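PDB 3QZ6: HpcH/HpaI aldolase from Desulfitobacterium hafniense, which belongs to the HpcH/HpaI aldolase family and folds as a closed barrel of parallel strands wrapped in helices, a TIM barrel. Local coordinates for residues T19-V24 and D39-D44; G66-V71 and G88-M93; P74-A79 and R104-L109; P95-A100 and I146-E151; D169-G174 and Q207-G212. One frame throughout, in Å; residues are numbered along the deposited sequence.

Contact 1: residues T19-V24 and D39-D44; sequences TMLNLV and DYFIVD
Asp44 OD2 is gripped by two groups: Asn22 ND2 donates to it across the contact at 2.7 Å, and Arg72, from the end of the next strand, forms a salt bridge to the same oxygen. The amide meets OD2 on the anti side of the carboxylate, 28° out of its plane, and the two flat groups stand nearly perpendicular, with 79° between them. Asp44 OD1 accepts from the backbone N of His47, so both carboxylate oxygens are tied down. A chi1 of -159° carries the Asp44 carboxylate across to Asn22. Behind this polar end, strands 16-21 and 40-44 run parallel as neighbours in the barrel wall. Leu21 is held through both backbone polar atoms, its N donating to Ile42 O at 2.8 Å and its O accepting from Asp44 N at 3.0 Å; Ile42 N donates in turn to Thr19 O. On the Met20 and Ile42 face, the selenomethionine chain folds at chi2 and chi3, placing SE 3.8 Å from Ile42 CB and the terminal CE 3.8 Å from Asp44 CB. On the other face Leu21 and Phe41 run alongside each other in the same sense, with Leu21 CD2 3.9 Å from Phe41 CE1; helix 29-35 covers this side through Ile29 and Val30. Backbone bonds and apolar side chains thus join the strands along their length, while at their C-terminal ends the place and rotation of the Asp44 carboxylate are set by Asn22 ND2, Arg72 and His47 N together.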
# COMPACT_ATOMS: atom_id res chain seq x y z
N THR A 19 8.49 8.64 6.00
CA THR A 19 7.10 8.79 5.61
C THR A 19 6.21 8.20 6.70
O THR A 19 6.70 7.46 7.57
CB THR A 19 6.85 8.11 4.24
OG1 THR A 19 5.68 8.66 3.64
CG2 THR A 19 6.70 6.59 4.39
N MSE A 20 4.92 8.52 6.67
CA MSE A 20 3.97 7.96 7.64
C MSE A 20 3.47 6.59 7.16
O MSE A 20 3.32 6.36 5.96
CB MSE A 20 2.77 8.89 7.81
CG MSE A 20 3.09 10.27 8.39
SE MSE A 20 3.73 10.11 10.22
CE MSE A 20 2.29 8.99 10.95
N LEU A 21 3.20 5.69 8.11
CA LEU A 21 2.60 4.40 7.81
C LEU A 21 1.26 4.29 8.55
O LEU A 21 1.25 4.21 9.78
CB LEU A 21 3.53 3.25 8.24
CG LEU A 21 3.11 1.87 7.72
CD1 LEU A 21 3.50 1.74 6.25
CD2 LEU A 21 3.72 0.73 8.55
N ASN A 22 0.15 4.29 7.82
CA ASN A 22 -1.18 4.26 8.43
C ASN A 22 -2.03 3.05 8.05
O ASN A 22 -2.92 2.66 8.81
CB ASN A 22 -1.99 5.52 8.07
CG ASN A 22 -1.49 6.75 8.78
OD1 ASN A 22 -0.50 7.35 8.37
ND2 ASN A 22 -2.18 7.15 9.86
N LEU A 23 -1.77 2.49 6.87
CA LEU A 23 -2.59 1.40 6.35
C LEU A 23 -1.84 0.07 6.30
O LEU A 23 -2.26 -0.92 6.91
CB LEU A 23 -3.08 1.74 4.93
CG LEU A 23 -3.80 0.61 4.17
CD1 LEU A 23 -5.29 0.66 4.48
CD2 LEU A 23 -3.58 0.68 2.64
N VAL A 24 -0.75 0.03 5.55
CA VAL A 24 -0.10 -1.24 5.24
C VAL A 24 0.49 -1.86 6.50
O VAL A 24 1.14 -1.16 7.30
CB VAL A 24 0.97 -1.06 4.15
CG1 VAL A 24 1.64 -2.42 3.81
CG2 VAL A 24 0.35 -0.42 2.89
N ASP A 39 14.96 6.62 4.89
CA ASP A 39 15.76 6.31 6.07
C ASP A 39 14.92 5.74 7.22
O ASP A 39 15.43 4.96 8.03
CB ASP A 39 16.45 7.58 6.56
CG ASP A 39 17.45 8.10 5.56
OD1 ASP A 39 18.51 7.46 5.43
OD2 ASP A 39 17.15 9.10 4.89
N TYR A 40 13.66 6.15 7.30
CA TYR A 40 12.81 5.74 8.42
C TYR A 40 11.34 5.85 8.02
O TYR A 40 11.01 6.37 6.96
CB TYR A 40 13.08 6.62 9.65
CG TYR A 40 12.58 8.06 9.51
CD1 TYR A 40 11.35 8.45 10.02
CD2 TYR A 40 13.35 9.02 8.85
CE1 TYR A 40 10.89 9.75 9.89
CE2 TYR A 40 12.90 10.31 8.70
CZ TYR A 40 11.67 10.68 9.23
OH TYR A 40 11.23 11.97 9.08
N PHE A 41 10.47 5.31 8.86
CA PHE A 41 9.05 5.59 8.71
C PHE A 41 8.42 5.59 10.08
O PHE A 41 9.01 5.09 11.05
CB PHE A 41 8.35 4.59 7.77
CG PHE A 41 8.42 3.17 8.23
CD1 PHE A 41 7.44 2.64 9.07
CD2 PHE A 41 9.46 2.34 7.82
CE1 PHE A 41 7.50 1.32 9.48
CE2 PHE A 41 9.54 1.02 8.23
CZ PHE A 41 8.55 0.50 9.05
N ILE A 42 7.24 6.17 10.18
CA ILE A 42 6.61 6.34 11.47
C ILE A 42 5.29 5.61 11.48
O ILE A 42 4.41 5.91 10.68
CB ILE A 42 6.37 7.82 11.80
CG1 ILE A 42 7.67 8.63 11.60
CG2 ILE A 42 5.82 7.97 13.23
CD1 ILE A 42 7.61 10.03 12.21
N VAL A 43 5.17 4.63 12.37
CA VAL A 43 3.93 3.88 12.48
C VAL A 43 2.93 4.73 13.26
O VAL A 43 3.24 5.19 14.36
CB VAL A 43 4.15 2.53 13.19
CG1 VAL A 43 2.81 1.78 13.31
CG2 VAL A 43 5.19 1.69 12.42
N ASP A 44 1.75 4.94 12.69
CA ASP A 44 0.75 5.79 13.34
C ASP A 44 -0.13 5.00 14.32
O ASP A 44 -1.18 4.50 13.94
CB ASP A 44 -0.14 6.46 12.30
CG ASP A 44 -0.84 7.70 12.85
OD1 ASP A 44 -0.86 7.86 14.09
OD2 ASP A 44 -1.36 8.51 12.06

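Contact 2: residues G66-V71 and G88-M93; sequences GVSVLV and GAEGFM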
# COMPACT_ATOMS: atom_id res chain seq x y z
N GLY A 66 18.32 -1.81 7.32
CA GLY A 66 18.90 -0.50 7.54
C GLY A 66 17.87 0.63 7.57
O GLY A 66 18.19 1.77 7.29
N VAL A 67 16.64 0.30 7.92
CA VAL A 67 15.58 1.30 8.01
C VAL A 67 15.17 1.44 9.48
O VAL A 67 15.06 0.44 10.20
CB VAL A 67 14.36 0.89 7.14
CG1 VAL A 67 13.23 1.91 7.24
CG2 VAL A 67 14.79 0.71 5.68
N SER A 68 14.97 2.68 9.93
CA SER A 68 14.60 2.91 11.32
C SER A 68 13.08 3.00 11.46
O SER A 68 12.42 3.64 10.64
CB SER A 68 15.22 4.21 11.83
OG SER A 68 16.64 4.18 11.74
N VAL A 69 12.53 2.39 12.50
CA VAL A 69 11.09 2.44 12.73
C VAL A 69 10.81 3.33 13.93
O VAL A 69 11.31 3.07 15.02
CB VAL A 69 10.53 1.03 13.01
CG1 VAL A 69 9.01 1.07 13.23
CG2 VAL A 69 10.89 0.06 11.85
N LEU A 70 10.04 4.40 13.73
CA LEU A 70 9.59 5.21 14.85
C LEU A 70 8.11 4.94 15.04
O LEU A 70 7.45 4.48 14.11
CB LEU A 70 9.80 6.70 14.59
CG LEU A 70 11.23 7.14 14.24
CD1 LEU A 70 11.26 8.64 13.99
CD2 LEU A 70 12.20 6.76 15.36
N VAL A 71 7.58 5.23 16.22
CA VAL A 71 6.15 5.06 16.45
C VAL A 71 5.54 6.34 17.02
O VAL A 71 6.10 6.95 17.92
CB VAL A 71 5.87 3.90 17.41
CG1 VAL A 71 4.35 3.66 17.52
CG2 VAL A 71 6.58 2.62 16.94
N GLY A 88 12.00 -2.95 19.47
CA GLY A 88 13.03 -2.50 18.54
C GLY A 88 12.76 -1.24 17.75
O GLY A 88 13.53 -0.89 16.85
N ALA A 89 11.68 -0.54 18.06
CA ALA A 89 11.49 0.79 17.48
C ALA A 89 12.66 1.63 17.97
O ALA A 89 13.10 1.48 19.11
CB ALA A 89 10.18 1.39 17.95
N GLU A 90 13.17 2.51 17.12
CA GLU A 90 14.30 3.35 17.55
C GLU A 90 13.82 4.51 18.41
O GLU A 90 14.62 5.19 19.08
CB GLU A 90 15.09 3.87 16.35
CG GLU A 90 15.82 2.77 15.58
CD GLU A 90 16.93 3.31 14.70
OE1 GLU A 90 17.38 4.45 14.94
OE2 GLU A 90 17.36 2.61 13.76
N GLY A 91 12.52 4.76 18.39
CA GLY A 91 12.00 5.85 19.18
C GLY A 91 10.63 6.32 18.75
O GLY A 91 9.88 5.59 18.08
N PHE A 92 10.32 7.56 19.10
CA PHE A 92 8.94 8.03 19.09
C PHE A 92 8.74 9.42 18.53
O PHE A 92 9.61 10.28 18.63
CB PHE A 92 8.41 8.03 20.52
CG PHE A 92 8.52 6.71 21.20
CD1 PHE A 92 7.68 5.67 20.85
CD2 PHE A 92 9.49 6.51 22.18
CE1 PHE A 92 7.80 4.43 21.46
CE2 PHE A 92 9.61 5.28 22.79
CZ PHE A 92 8.77 4.24 22.44
N MSE A 93 7.57 9.63 17.95
CA MSE A 93 7.05 10.97 17.79
C MSE A 93 5.94 11.10 18.82
O MSE A 93 4.96 10.35 18.79
CB MSE A 93 6.51 11.19 16.39
CG MSE A 93 5.90 12.58 16.18
SE MSE A 93 5.46 12.93 14.29
CE MSE A 93 4.06 11.64 14.09
O HOH W 1 13.59 0.27 14.30
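Val71, Glu90 and Leu70 bury the most surface where strands 68-72 and 91-94 lie side by side in the barrel. Val71 is bonded through both its backbone N and its O: the N donates to Gly91 O at 3.0 Å, and the O accepts from Met93 N at 3.1 Å. The same O lies at the edge of the Phe92 ring, 3.6 Å from CD1. Val71 CG2, beside the backbone N, rests 3.9 Å from Ala89 CB. Glu90 works at the entry to the strand. Its N bonds to Val69 O at 2.9 Å, and its side chain, extended beyond CG, brings OE2 within 2.7 Å of Ser68 OG, which donates from above the carboxylate plane. Phe5 N and Leu6 N also donate to this carboxylate, fastening the N-terminal segment at this end of the barrel. Leu70 lays CD2 3.6 Å from Gly91 N, over a backbone with no side chain in the way. Three donors of two kinds, a serine hydroxyl and two main-chain amides, thus converge on the buried Glu90 carboxylate, and they would be expected to favour its ionised form.

Contact 3: residues P74-A79 and R104-L109; sequences PQVDRA and RETVRL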
# COMPACT_ATOMS: atom_id res chain seq x y z
N PRO A 74 -0.20 7.08 21.20
CA PRO A 74 -1.37 7.90 21.57
C PRO A 74 -1.25 8.58 22.93
O PRO A 74 -1.92 9.58 23.19
CB PRO A 74 -2.50 6.88 21.59
CG PRO A 74 -1.81 5.57 21.93
CD PRO A 74 -0.48 5.64 21.23
N GLN A 75 -0.43 8.03 23.81
CA GLN A 75 -0.24 8.62 25.13
C GLN A 75 1.09 8.13 25.66
O GLN A 75 1.59 7.10 25.22
CB GLN A 75 -1.37 8.22 26.10
CG GLN A 75 -1.33 6.76 26.53
CD GLN A 75 -2.65 6.26 27.08
OE1 GLN A 75 -3.69 6.86 26.86
NE2 GLN A 75 -2.61 5.13 27.79
N VAL A 76 1.66 8.87 26.59
CA VAL A 76 2.95 8.51 27.15
C VAL A 76 2.76 7.68 28.42
O VAL A 76 2.37 8.19 29.45
CB VAL A 76 3.76 9.77 27.47
CG1 VAL A 76 5.08 9.41 28.15
CG2 VAL A 76 4.01 10.55 26.18
N ASP A 77 2.99 6.38 28.32
CA ASP A 77 3.02 5.54 29.51
C ASP A 77 4.02 4.41 29.31
O ASP A 77 4.57 4.24 28.23
CB ASP A 77 1.63 5.02 29.93
CG ASP A 77 0.98 4.11 28.90
OD1 ASP A 77 1.70 3.66 27.97
OD2 ASP A 77 -0.25 3.84 29.02
N ARG A 78 4.24 3.64 30.37
CA ARG A 78 5.25 2.59 30.36
C ARG A 78 4.89 1.51 29.36
O ARG A 78 5.76 0.99 28.65
CB ARG A 78 5.43 2.01 31.76
CG ARG A 78 6.69 1.16 31.91
CD ARG A 78 7.01 0.90 33.39
NE ARG A 78 8.33 0.31 33.52
CZ ARG A 78 8.57 -0.99 33.39
NH1 ARG A 78 7.58 -1.84 33.16
NH2 ARG A 78 9.81 -1.44 33.52
N ALA A 79 3.60 1.16 29.30
CA ALA A 79 3.14 0.13 28.37
C ALA A 79 3.58 0.45 26.93
O ALA A 79 4.05 -0.44 26.22
CB ALA A 79 1.62 -0.03 28.44
N ARG A 104 9.75 15.23 30.02
CA ARG A 104 10.48 14.62 31.13
C ARG A 104 10.01 13.18 31.35
O ARG A 104 10.82 12.28 31.56
CB ARG A 104 10.36 15.43 32.42
CG ARG A 104 11.23 16.70 32.41
CD ARG A 104 11.34 17.31 33.80
NE ARG A 104 10.12 17.99 34.20
CZ ARG A 104 9.87 19.28 33.97
NH1 ARG A 104 8.73 19.82 34.36
NH2 ARG A 104 10.78 20.02 33.35
N GLU A 105 8.70 12.98 31.28
CA GLU A 105 8.14 11.65 31.50
C GLU A 105 8.48 10.70 30.35
O GLU A 105 8.78 9.53 30.58
CB GLU A 105 6.62 11.76 31.68
CG GLU A 105 5.94 10.43 31.94
CD GLU A 105 6.29 9.84 33.30
OE1 GLU A 105 7.03 10.48 34.09
OE2 GLU A 105 5.81 8.72 33.58
N THR A 106 8.45 11.19 29.12
CA THR A 106 8.88 10.38 27.98
C THR A 106 10.33 9.93 28.14
O THR A 106 10.65 8.75 27.99
CB THR A 106 8.75 11.14 26.66
OG1 THR A 106 7.39 11.55 26.47
CG2 THR A 106 9.15 10.22 25.51
N VAL A 107 11.20 10.87 28.47
CA VAL A 107 12.61 10.55 28.66
C VAL A 107 12.83 9.60 29.85
O VAL A 107 13.63 8.66 29.77
CB VAL A 107 13.46 11.83 28.81
CG1 VAL A 107 14.90 11.48 29.20
CG2 VAL A 107 13.42 12.62 27.50
N ARG A 108 12.11 9.82 30.95
CA ARG A 108 12.24 8.92 32.10
C ARG A 108 11.92 7.47 31.73
O ARG A 108 12.57 6.53 32.19
CB ARG A 108 11.31 9.36 33.24
CG ARG A 108 11.50 8.54 34.54
CD ARG A 108 10.49 8.93 35.63
NE ARG A 108 9.11 8.58 35.27
CZ ARG A 108 8.57 7.37 35.41
NH1 ARG A 108 9.28 6.37 35.91
NH2 ARG A 108 7.31 7.16 35.06
N LEU A 109 10.90 7.28 30.89
CA LEU A 109 10.48 5.93 30.52
C LEU A 109 11.39 5.31 29.47
O LEU A 109 11.50 4.09 29.38
CB LEU A 109 9.05 5.95 30.01
CG LEU A 109 7.97 6.28 31.04
CD1 LEU A 109 6.63 6.53 30.34
CD2 LEU A 109 7.83 5.15 32.07
O HOH W 2 3.39 7.63 32.56
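Val76, in the loop that leads from strand 68-72 into helix 78-87, packs on helix 100-110, so that two successive outer helices of the TIM barrel are joined beside the strand between them. From CB the valine forks. CG2 reaches Thr106 OG1 at 3.5 Å, and CG1, anti to the backbone N (chi1 176°), lies 3.6 Å from the same oxygen; the two side chains cross at about a right angle. CG1 extends further, to Glu105 CG on one side and Leu109 CD1 at 3.9 Å on another. The valine methyls thus pack on the threonine oxygen, which bonds to Thr102 O one turn earlier in its own helix. Ile94 of the intervening strand touches both Val76 and Thr106. Leu109 then carries the contact along to the start of helix 78-87: its CD1 sits 3.5 Å from the backbone C of Asp77, the N-cap residue, while CD2 meets Arg78 CB at 4.0 Å. No direct hydrogen bond crosses between the segments. At the more exposed margin, Arg108 grips Glu105 side-on, NE to OE1 and NH2 to OE2, the carboxylate lying at the edge of the guanidinium. This holds Glu105 along its own helix, and Glu117 takes Arg108 NH1 in a second salt bridge. Between the segments a water donates to Glu105 OE2 at 2.8 Å and, weakly, to Val76 O at 3.3 Å.

Contact 4: residues P95-A100 and I146-E151; sequences PGVQSA and IMAQIE
Val97 N donates to Gln149 O at 3.0 Å in a nearly straight bond (169°), tying the loop that follows strand 91-94 to its TIM-barrel neighbour, strand 145-150. The close-packed part lies around this bond. Val97 CG2 reaches 3.9 Å from Ala148 CB and also covers Gln149 O, so the carbonyl is met by an amide hydrogen and flanked by a methyl group. Met103 of helix 100-110 packs on both Val97 and Ala148, placing this apolar patch between the strand and the helix that the loop enters. Pro95 and Gly96 bring their backbones over the side chains of Gln149 and Glu151. Gln149, extended from a chi1 of 177° outward, runs past Pro95 CA; its OE1 accepts from Arg72 NH2, which anchors the amide on the side of the third strand. Gly96, with positive phi, turns the chain here, close to the Glu151 side chain, although the relative placement of the Gln149 amide and the Glu151 carboxylate is doubtful. Beyond Val97 the two segments part, and direct bonds give way to water. Ile150 CD1 still touches Val97 O, at 4.0 Å, but the hydrogen bond to that carbonyl comes from a bridging water, which donates to Val97 O at 2.8 Å and accepts from Glu151 N at 2.7 Å.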
# COMPACT_ATOMS: atom_id res chain seq x y z
N PRO A 95 2.87 13.02 20.25
CA PRO A 95 1.93 13.98 19.64
C PRO A 95 1.45 15.04 20.62
O PRO A 95 1.40 14.78 21.82
CB PRO A 95 0.76 13.09 19.23
CG PRO A 95 0.77 11.98 20.27
CD PRO A 95 2.23 11.72 20.56
N GLY A 96 1.09 16.22 20.11
CA GLY A 96 0.49 17.27 20.91
C GLY A 96 1.25 17.59 22.18
O GLY A 96 0.66 17.69 23.25
N VAL A 97 2.56 17.78 22.08
CA VAL A 97 3.34 18.05 23.28
C VAL A 97 3.06 19.47 23.75
O VAL A 97 3.21 20.41 22.98
CB VAL A 97 4.84 17.91 23.02
CG1 VAL A 97 5.61 18.30 24.28
CG2 VAL A 97 5.16 16.48 22.61
N GLN A 98 2.67 19.62 25.00
CA GLN A 98 2.30 20.93 25.51
C GLN A 98 3.10 21.42 26.72
O GLN A 98 2.87 22.53 27.20
CB GLN A 98 0.81 20.96 25.86
CG GLN A 98 -0.11 20.81 24.68
CD GLN A 98 -1.51 21.28 24.99
OE1 GLN A 98 -1.74 22.48 25.20
NE2 GLN A 98 -2.45 20.35 25.05
N SER A 99 4.01 20.60 27.24
CA SER A 99 4.76 21.03 28.43
C SER A 99 6.06 20.26 28.58
O SER A 99 6.22 19.17 28.02
CB SER A 99 3.93 20.78 29.68
OG SER A 99 3.74 19.38 29.84
N ALA A 100 6.98 20.82 29.36
CA ALA A 100 8.23 20.14 29.67
C ALA A 100 7.94 18.81 30.34
O ALA A 100 8.65 17.83 30.13
CB ALA A 100 9.11 21.01 30.57
N ILE A 146 13.94 10.67 20.50
CA ILE A 146 12.71 11.25 21.02
C ILE A 146 12.38 12.52 20.27
O ILE A 146 13.18 13.46 20.26
CB ILE A 146 12.83 11.62 22.51
CG1 ILE A 146 13.20 10.39 23.36
CG2 ILE A 146 11.52 12.24 23.01
CD1 ILE A 146 12.32 9.21 23.13
N MSE A 147 11.20 12.59 19.66
CA MSE A 147 10.84 13.78 18.90
C MSE A 147 9.52 14.36 19.37
O MSE A 147 8.53 13.63 19.48
CB MSE A 147 10.79 13.45 17.40
CG MSE A 147 10.37 14.62 16.53
SE MSE A 147 10.77 14.33 14.64
CE MSE A 147 9.48 12.90 14.30
N ALA A 148 9.50 15.66 19.66
CA ALA A 148 8.27 16.32 20.11
C ALA A 148 7.48 16.85 18.92
O ALA A 148 8.01 17.55 18.07
CB ALA A 148 8.59 17.45 21.09
N GLN A 149 6.20 16.51 18.86
CA GLN A 149 5.35 17.07 17.83
C GLN A 149 4.51 18.21 18.42
O GLN A 149 3.82 18.03 19.41
CB GLN A 149 4.44 16.01 17.20
CG GLN A 149 3.50 16.62 16.18
CD GLN A 149 2.28 15.76 15.92
OE1 GLN A 149 2.16 15.14 14.86
NE2 GLN A 149 1.36 15.72 16.88
N ILE A 150 4.58 19.37 17.78
CA ILE A 150 3.92 20.58 18.28
C ILE A 150 2.64 20.84 17.51
O ILE A 150 2.65 20.94 16.28
CB ILE A 150 4.85 21.80 18.11
CG1 ILE A 150 6.18 21.59 18.84
CG2 ILE A 150 4.15 23.07 18.56
CD1 ILE A 150 6.06 21.33 20.35
N GLU A 151 1.52 20.97 18.22
CA GLU A 151 0.22 21.15 17.58
C GLU A 151 -0.63 22.23 18.23
O GLU A 151 -1.79 22.41 17.85
CB GLU A 151 -0.58 19.84 17.64
CG GLU A 151 0.11 18.64 17.07
CD GLU A 151 -0.82 17.43 17.01
OE1 GLU A 151 -1.36 17.04 18.07
OE2 GLU A 151 -1.01 16.88 15.90
O HOH W 3 1.42 20.79 20.90

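Contact 5: residues D169-G174 and Q207-G212; sequences DAVIFG and QGVVKG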
# COMPACT_ATOMS: atom_id res chain seq x y z
N ASP A 169 15.38 15.00 21.27
CA ASP A 169 16.29 15.00 20.13
C ASP A 169 15.86 15.94 19.01
O ASP A 169 16.70 16.54 18.34
CB ASP A 169 16.44 13.58 19.58
CG ASP A 169 17.09 12.64 20.58
OD1 ASP A 169 18.20 12.96 21.03
OD2 ASP A 169 16.48 11.61 20.94
N ALA A 170 14.56 16.08 18.82
CA ALA A 170 14.08 16.79 17.64
C ALA A 170 12.68 17.34 17.86
O ALA A 170 11.98 16.93 18.79
CB ALA A 170 14.10 15.85 16.44
N VAL A 171 12.28 18.28 17.00
CA VAL A 171 10.93 18.82 17.08
C VAL A 171 10.29 18.83 15.69
O VAL A 171 10.98 19.00 14.68
CB VAL A 171 10.93 20.25 17.70
CG1 VAL A 171 11.64 21.23 16.78
CG2 VAL A 171 9.51 20.71 17.98
N ILE A 172 8.98 18.62 15.64
CA ILE A 172 8.26 18.62 14.38
C ILE A 172 6.85 19.18 14.62
O ILE A 172 6.51 19.51 15.76
CB ILE A 172 8.25 17.19 13.74
CG1 ILE A 172 7.91 17.26 12.26
CG2 ILE A 172 7.32 16.25 14.47
CD1 ILE A 172 8.27 15.97 11.51
N PHE A 173 6.06 19.31 13.57
CA PHE A 173 4.72 19.89 13.68
C PHE A 173 3.62 18.94 13.24
O PHE A 173 3.85 18.05 12.42
CB PHE A 173 4.64 21.16 12.84
CG PHE A 173 5.77 22.10 13.08
CD1 PHE A 173 5.79 22.89 14.21
CD2 PHE A 173 6.84 22.16 12.19
CE1 PHE A 173 6.85 23.75 14.45
CE2 PHE A 173 7.90 23.01 12.43
CZ PHE A 173 7.91 23.81 13.56
N GLY A 174 2.43 19.15 13.78
CA GLY A 174 1.22 18.52 13.28
C GLY A 174 0.36 19.63 12.70
O GLY A 174 -0.41 20.27 13.41
N GLN A 207 18.22 25.71 21.69
CA GLN A 207 18.32 24.57 22.59
C GLN A 207 19.15 23.41 22.03
O GLN A 207 19.32 22.39 22.69
CB GLN A 207 16.93 24.06 22.97
CG GLN A 207 16.00 25.12 23.56
CD GLN A 207 16.58 25.78 24.80
OE1 GLN A 207 17.31 25.15 25.56
NE2 GLN A 207 16.28 27.06 24.99
N GLY A 208 19.64 23.56 20.80
CA GLY A 208 20.43 22.51 20.17
C GLY A 208 19.61 21.27 19.82
O GLY A 208 20.08 20.14 19.96
N VAL A 209 18.39 21.50 19.34
CA VAL A 209 17.46 20.42 19.01
C VAL A 209 17.28 20.31 17.49
O VAL A 209 17.21 21.31 16.79
CB VAL A 209 16.10 20.67 19.71
CG1 VAL A 209 14.99 19.79 19.14
CG2 VAL A 209 16.23 20.47 21.23
N VAL A 210 17.22 19.08 16.97
CA VAL A 210 17.07 18.88 15.54
C VAL A 210 15.72 19.39 15.05
O VAL A 210 14.69 19.22 15.70
CB VAL A 210 17.26 17.40 15.15
CG1 VAL A 210 16.84 17.16 13.70
CG2 VAL A 210 18.70 16.97 15.36
N LYS A 211 15.72 20.02 13.88
CA LYS A 211 14.50 20.55 13.30
C LYS A 211 13.89 19.55 12.32
O LYS A 211 14.59 18.98 11.49
CB LYS A 211 14.79 21.90 12.63
CG LYS A 211 15.08 23.01 13.65
CD LYS A 211 15.57 24.30 13.01
CE LYS A 211 16.91 24.10 12.32
NZ LYS A 211 17.64 25.40 12.18
N GLY A 212 12.58 19.32 12.45
CA GLY A 212 11.88 18.40 11.57
C GLY A 212 10.77 19.14 10.85
O GLY A 212 10.43 20.25 11.23
O HOH W 4 19.44 16.83 19.18
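Val210 N donates to Asp169 O at 2.9 Å, the first of three backbone hydrogen bonds between the segments. Val171 N donates to Val210 O, also at 2.9 Å. Gly212 N to Val171 O is short, 2.8 Å, but bent to 129° and weak. A CA-H...O contact runs beside the second of these, from Ala170 CA to Val210 O. Asp169 O has a further donor in a water that reaches back, weakly, to Gly208 O in the Schellman turn ending helix 191-207. These bonds set strands 170-173 and 210-215 parallel, 18° apart, as the sixth and seventh strands of the TIM barrel. Apolar contacts occupy both faces. Ala170 CB meets Val210 CB at 3.7 Å on one; on the other Val209 turns CG1 onto Ala170 CA at 3.5 Å, with Leu163 of helix 159-163 touching Val209 and Val171 alike. Gly212 lets the strands come close: Ile172 CG1 lies 3.7 Å from its carbonyl carbon, and the Phe173 ring approaches its O obliquely, while Tyr201 OH bonds to that O. Charged side chains bond beyond the two segments. Lys211 NZ forms a salt bridge with Asp205; Asp169 OD1 forms another with Lys7, and its OD2 accepts a hydrogen bond from Ile146 N of the preceding strand.

In the fold
From the N terminus, contact 1 closes the first beta-alpha-beta unit, strand 16-21 to strand 40-44 over helix 29-35. Contact 2 does the same for strands 68-72 and 91-94 over helix 78-87, and meets contact 1 where strands 40-44 and 68-72 are bonded side by side. Contact 3 crosses contact 2, its segments alternating with it along the chain, and ties helix 78-87 to helix 100-110 on the outside. Contact 4 crosses contact 3 in turn, bringing the loop after strand 91-94 to strand 145-150. Contact 5 follows in series, joining strands 170-173 and 210-215, and bonds to contact 4 through the neighbouring strands.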